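Dioxygenase (PDB 5V2D) probably uses an iron centre and dioxygen to split the central double bond of lignin-derived stilbenes, much as related carotenoid cleavage oxygenases split polyenes. Local coordinates at residues A[192-204]-A[214-226]. Residues are numbered along the deposited sequence; the frame is centred on the assembly and turned at random. Where two conformers were deposited one is given.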
loop_
_atom_site.group_PDB
_atom_site.type_symbol
_atom_site.label_atom_id
_atom_site.label_comp_id
_atom_site.label_asym_id
_atom_site.label_seq_id
_atom_site.Cartn_x
_atom_site.Cartn_y
_atom_site.Cartn_z
ATOM N N ASP A 192 -14.812 5.487 6.270
ATOM C CA ASP A 192 -15.238 6.656 7.055
ATOM C C ASP A 192 -15.644 6.130 8.431
ATOM O O ASP A 192 -16.501 5.295 8.533
ATOM C CB ASP A 192 -16.453 7.323 6.408
ATOM C CG ASP A 192 -16.895 8.593 7.166
ATOM O OD1 ASP A 192 -17.342 8.555 8.271
ATOM O OD2 ASP A 192 -16.652 9.676 6.767
ATOM N N PRO A 193 -15.010 6.607 9.485
ATOM C CA PRO A 193 -15.315 6.015 10.757
ATOM C C PRO A 193 -16.700 6.401 11.290
ATOM O O PRO A 193 -17.181 5.723 12.146
ATOM C CB PRO A 193 -14.233 6.516 11.683
ATOM C CG PRO A 193 -13.872 7.826 11.117
ATOM C CD PRO A 193 -13.976 7.640 9.593
ATOM N N ALA A 194 -17.326 7.433 10.812
ATOM C CA ALA A 194 -18.646 7.816 11.374
ATOM C C ALA A 194 -19.784 7.002 10.749
ATOM O O ALA A 194 -20.656 6.556 11.466
ATOM C CB ALA A 194 -18.887 9.314 11.192
ATOM N N THR A 195 -19.692 6.718 9.437
ATOM C CA THR A 195 -20.731 6.033 8.658
ATOM C C THR A 195 -20.399 4.628 8.225
ATOM O O THR A 195 -21.260 3.884 7.829
ATOM C CB THR A 195 -20.977 6.778 7.368
ATOM O OG1 THR A 195 -19.727 6.958 6.660
ATOM C CG2 THR A 195 -21.579 8.164 7.617
ATOM N N GLY A 196 -19.110 4.261 8.235
ATOM C CA GLY A 196 -18.647 3.027 7.607
ATOM C C GLY A 196 -18.661 3.083 6.070
ATOM O O GLY A 196 -18.458 2.023 5.435
ATOM N N ASN A 197 -18.903 4.266 5.470
ATOM C CA ASN A 197 -18.852 4.400 4.016
ATOM C C ASN A 197 -17.424 4.076 3.503
ATOM O O ASN A 197 -16.414 4.398 4.157
ATOM C CB ASN A 197 -19.210 5.786 3.553
ATOM C CG ASN A 197 -20.713 6.133 3.746
ATOM O OD1 ASN A 197 -21.492 5.297 4.166
ATOM N ND2 ASN A 197 -21.086 7.327 3.379
ATOM N N LEU A 198 -17.383 3.557 2.273
ATOM C CA LEU A 198 -16.140 3.313 1.547
ATOM C C LEU A 198 -15.908 4.490 0.682
ATOM O O LEU A 198 -16.744 4.819 -0.166
ATOM C CB LEU A 198 -16.230 2.033 0.736
ATOM C CG LEU A 198 -14.971 1.564 0.009
ATOM C CD1 LEU A 198 -13.961 1.175 1.061
ATOM C CD2 LEU A 198 -15.288 0.355 -0.805
ATOM N N LEU A 199 -14.792 5.165 0.911
ATOM C CA LEU A 199 -14.404 6.352 0.180
ATOM C C LEU A 199 -13.296 5.924 -0.775
ATOM O O LEU A 199 -12.271 5.329 -0.352
ATOM C CB LEU A 199 -13.896 7.392 1.114
ATOM C CG LEU A 199 -14.763 7.587 2.412
ATOM C CD1 LEU A 199 -14.235 8.776 3.215
ATOM C CD2 LEU A 199 -16.218 7.846 2.150
ATOM N N ALA A 200 -13.488 6.122 -2.077
ATOM C CA ALA A 200 -12.590 5.591 -3.040
ATOM C C ALA A 200 -12.483 6.530 -4.258
ATOM O O ALA A 200 -13.097 7.575 -4.284
ATOM C CB ALA A 200 -13.082 4.203 -3.456
ATOM N N PHE A 201 -11.655 6.145 -5.219
ATOM C CA PHE A 201 -11.457 6.983 -6.395
ATOM C C PHE A 201 -10.864 6.140 -7.504
ATOM O O PHE A 201 -10.484 4.974 -7.275
ATOM C CB PHE A 201 -10.607 8.202 -6.079
ATOM C CG PHE A 201 -9.157 7.892 -5.864
ATOM C CD1 PHE A 201 -8.225 7.956 -6.963
ATOM C CD2 PHE A 201 -8.679 7.526 -4.632
ATOM C CE1 PHE A 201 -6.911 7.606 -6.769
ATOM C CE2 PHE A 201 -7.326 7.201 -4.448
ATOM C CZ PHE A 201 -6.443 7.249 -5.495
ATOM N N SER A 202 -10.757 6.720 -8.697
ATOM C CA SER A 202 -10.115 6.066 -9.862
ATOM C C SER A 202 -9.313 7.112 -10.661
ATOM O O SER A 202 -9.775 8.267 -10.785
ATOM C CB SER A 202 -11.197 5.469 -10.745
ATOM O OG SER A 202 -10.673 5.156 -12.037
ATOM N N TYR A 203 -8.095 6.780 -11.090
ATOM C CA TYR A 203 -7.371 7.579 -12.073
ATOM C C TYR A 203 -7.168 6.698 -13.329
ATOM O O TYR A 203 -7.376 5.475 -13.288
ATOM C CB TYR A 203 -6.071 8.204 -11.555
ATOM C CG TYR A 203 -4.924 7.223 -11.418
ATOM C CD1 TYR A 203 -4.805 6.430 -10.263
ATOM C CD2 TYR A 203 -3.993 7.107 -12.399
ATOM C CE1 TYR A 203 -3.782 5.545 -10.102
ATOM C CE2 TYR A 203 -2.929 6.197 -12.299
ATOM C CZ TYR A 203 -2.814 5.426 -11.167
ATOM O OH TYR A 203 -1.730 4.556 -11.059
ATOM N N GLU A 204 -6.786 7.322 -14.441
ATOM C CA GLU A 204 -6.894 6.704 -15.758
ATOM C C GLU A 204 -8.247 6.044 -15.922
ATOM O O GLU A 204 -8.415 4.884 -16.363
ATOM C CB GLU A 204 -5.733 5.723 -15.999
ATOM C CG GLU A 204 -4.377 6.458 -16.183
ATOM C CD GLU A 204 -3.264 5.471 -16.534
ATOM O OE1 GLU A 204 -3.265 4.868 -17.641
ATOM O OE2 GLU A 204 -2.372 5.288 -15.664
ATOM N N VAL A 214 -12.033 10.238 -10.830
ATOM C CA VAL A 214 -13.377 10.132 -10.259
ATOM C C VAL A 214 -13.294 9.878 -8.784
ATOM O O VAL A 214 -12.519 8.964 -8.398
ATOM C CB VAL A 214 -14.168 8.888 -10.757
ATOM C CG1 VAL A 214 -15.655 9.047 -10.557
ATOM C CG2 VAL A 214 -13.745 8.411 -12.074
ATOM N N TYR A 215 -14.100 10.583 -7.982
ATOM C CA TYR A 215 -14.327 10.225 -6.565
ATOM C C TYR A 215 -15.601 9.381 -6.442
ATOM O O TYR A 215 -16.588 9.673 -7.118
ATOM C CB TYR A 215 -14.460 11.498 -5.705
ATOM C CG TYR A 215 -14.840 11.200 -4.298
ATOM C CD1 TYR A 215 -13.994 10.484 -3.503
ATOM C CD2 TYR A 215 -16.056 11.585 -3.774
ATOM C CE1 TYR A 215 -14.322 10.155 -2.218
ATOM C CE2 TYR A 215 -16.391 11.304 -2.482
ATOM C CZ TYR A 215 -15.527 10.579 -1.698
ATOM O OH TYR A 215 -15.855 10.215 -0.419
ATOM N N PHE A 216 -15.573 8.341 -5.627
ATOM C CA PHE A 216 -16.694 7.500 -5.302
ATOM C C PHE A 216 -16.928 7.410 -3.801
ATOM O O PHE A 216 -15.970 7.212 -3.043
ATOM C CB PHE A 216 -16.454 6.040 -5.723
ATOM C CG PHE A 216 -16.235 5.850 -7.154
ATOM C CD1 PHE A 216 -15.000 5.373 -7.643
ATOM C CD2 PHE A 216 -17.275 6.074 -8.035
ATOM C CE1 PHE A 216 -14.834 5.122 -8.999
ATOM C CE2 PHE A 216 -17.093 5.843 -9.428
ATOM C CZ PHE A 216 -15.848 5.377 -9.889
ATOM N N GLU A 217 -18.219 7.437 -3.394
ATOM C CA GLU A 217 -18.578 7.209 -2.031
ATOM C C GLU A 217 -19.664 6.165 -1.963
ATOM O O GLU A 217 -20.758 6.363 -2.534
ATOM C CB GLU A 217 -18.978 8.511 -1.366
ATOM C CG GLU A 217 -19.253 8.303 0.135
ATOM C CD GLU A 217 -18.991 9.552 1.003
ATOM O OE1 GLU A 217 -19.404 9.400 2.168
ATOM O OE2 GLU A 217 -18.357 10.588 0.592
ATOM N N LEU A 218 -19.381 5.053 -1.254
ATOM C CA LEU A 218 -20.259 3.926 -1.103
ATOM C C LEU A 218 -20.700 3.675 0.328
ATOM O O LEU A 218 -19.927 3.869 1.281
ATOM C CB LEU A 218 -19.687 2.638 -1.698
ATOM C CG LEU A 218 -19.328 2.709 -3.210
ATOM C CD1 LEU A 218 -17.843 2.591 -3.430
ATOM C CD2 LEU A 218 -20.061 1.690 -4.027
ATOM N N SER A 219 -21.966 3.263 0.486
ATOM C CA SER A 219 -22.508 2.951 1.756
ATOM C C SER A 219 -21.951 1.657 2.213
ATOM O O SER A 219 -21.397 0.873 1.414
ATOM C CB SER A 219 -24.081 2.883 1.658
ATOM O OG SER A 219 -24.469 1.622 1.158
ATOM N N PRO A 220 -22.051 1.380 3.522
ATOM C CA PRO A 220 -21.519 0.073 4.016
ATOM C C PRO A 220 -22.177 -1.162 3.418
ATOM O O PRO A 220 -21.582 -2.248 3.421
ATOM C CB PRO A 220 -21.740 0.143 5.540
ATOM C CG PRO A 220 -22.634 1.281 5.769
ATOM C CD PRO A 220 -22.640 2.198 4.613
ATOM N N ASP A 221 -23.384 -1.008 2.921
ATOM C CA ASP A 221 -24.106 -2.076 2.223
ATOM C C ASP A 221 -23.961 -1.993 0.717
ATOM O O ASP A 221 -24.670 -2.678 -0.000
ATOM C CB ASP A 221 -25.570 -2.062 2.756
ATOM C CG ASP A 221 -25.550 -2.301 4.304
ATOM O OD1 ASP A 221 -24.936 -3.317 4.640
ATOM O OD2 ASP A 221 -25.872 -1.439 5.176
ATOM N N GLY A 222 -23.018 -1.190 0.213
ATOM C CA GLY A 222 -22.631 -1.281 -1.196
ATOM C C GLY A 222 -23.320 -0.379 -2.172
ATOM O O GLY A 222 -23.119 -0.450 -3.384
ATOM N N LYS A 223 -24.043 0.570 -1.665
ATOM C CA LYS A 223 -24.803 1.445 -2.527
ATOM C C LYS A 223 -23.955 2.643 -2.901
ATOM O O LYS A 223 -23.336 3.271 -2.025
ATOM C CB LYS A 223 -26.140 1.784 -1.828
ATOM C CG LYS A 223 -26.712 3.103 -2.206
ATOM C CD LYS A 223 -27.273 3.155 -3.602
ATOM C CE LYS A 223 -28.438 4.201 -3.479
ATOM N NZ LYS A 223 -28.974 4.683 -4.759
ATOM N N LEU A 224 -23.910 2.994 -4.188
ATOM C CA LEU A 224 -23.176 4.184 -4.626
ATOM C C LEU A 224 -23.926 5.429 -4.250
ATOM O O LEU A 224 -25.012 5.645 -4.761
ATOM C CB LEU A 224 -22.844 4.164 -6.077
ATOM C CG LEU A 224 -21.997 5.273 -6.639
ATOM C CD1 LEU A 224 -20.628 5.342 -5.980
ATOM C CD2 LEU A 224 -21.812 5.087 -8.143
ATOM N N LEU A 225 -23.368 6.240 -3.331
ATOM C CA LEU A 225 -24.051 7.433 -2.853
ATOM C C LEU A 225 -23.723 8.671 -3.619
ATOM O O LEU A 225 -24.562 9.575 -3.695
ATOM C CB LEU A 225 -23.736 7.677 -1.403
ATOM C CG LEU A 225 -24.052 6.513 -0.442
ATOM C CD1 LEU A 225 -23.470 6.752 0.935
ATOM C CD2 LEU A 225 -25.562 6.323 -0.317
ATOM N N HIS A 226 -22.530 8.764 -4.217
ATOM C CA HIS A 226 -22.120 9.972 -4.873
ATOM C C HIS A 226 -20.883 9.622 -5.725
ATOM O O HIS A 226 -20.060 8.788 -5.334
ATOM C CB HIS A 226 -21.741 11.058 -3.835
ATOM C CG HIS A 226 -21.580 12.428 -4.446
ATOM N ND1 HIS A 226 -22.496 13.006 -5.313
ATOM C CD2 HIS A 226 -20.555 13.288 -4.361
ATOM C CE1 HIS A 226 -22.033 14.165 -5.732
ATOM N NE2 HIS A 226 -20.892 14.398 -5.103
#
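Glu217 and Asn197 show how a beta hairpin can carry a buried charge on one face. Strands 198-203 and 212-218 run antiparallel, joined by six backbone hydrogen bonds in three reciprocal pairs, Leu198 with Leu218, Ala200 with Phe216 and Ser202 with Val214; they are the two inner strands of a four-stranded blade of the seven-bladed propeller built round the iron. Packing is tight along the face of Leu199, Tyr215 and Glu217. With CG anti to the backbone N (chi1 -175°) and the chain extended beyond, Glu217 runs alongside Leu199, whose CD2 lies 3.5 Å from Glu217 CD. Asn197 ND2 gives a nearly straight bond (168°) to the anti lone pair of Glu217 OE1 at 2.9 Å, the donor's amide plane containing the oxygen. Tyr215 OH donates to Glu217 OE2 at 2.7 Å from above the carboxylate plane, and Arg284 pairs with both Glu217 OE1 and Asp192. A glutamine here would probably leave Arg284 with one counter-charge fewer and weaken the grip on Asn197 or Tyr215, whichever met the NH2. At the turn end the contact slackens toward solvent: Pro220 CG merely touches Thr195 O at 3.6 Å, and from the bulge of the next strand exposed Leu225 rests CD1 against Asn197 ND2. Gripped by amide, phenol and guanidinium, the buried carboxylate probably stays ionised despite nearby Asp192, holding Tyr215 and Asn197 in fixed rotations.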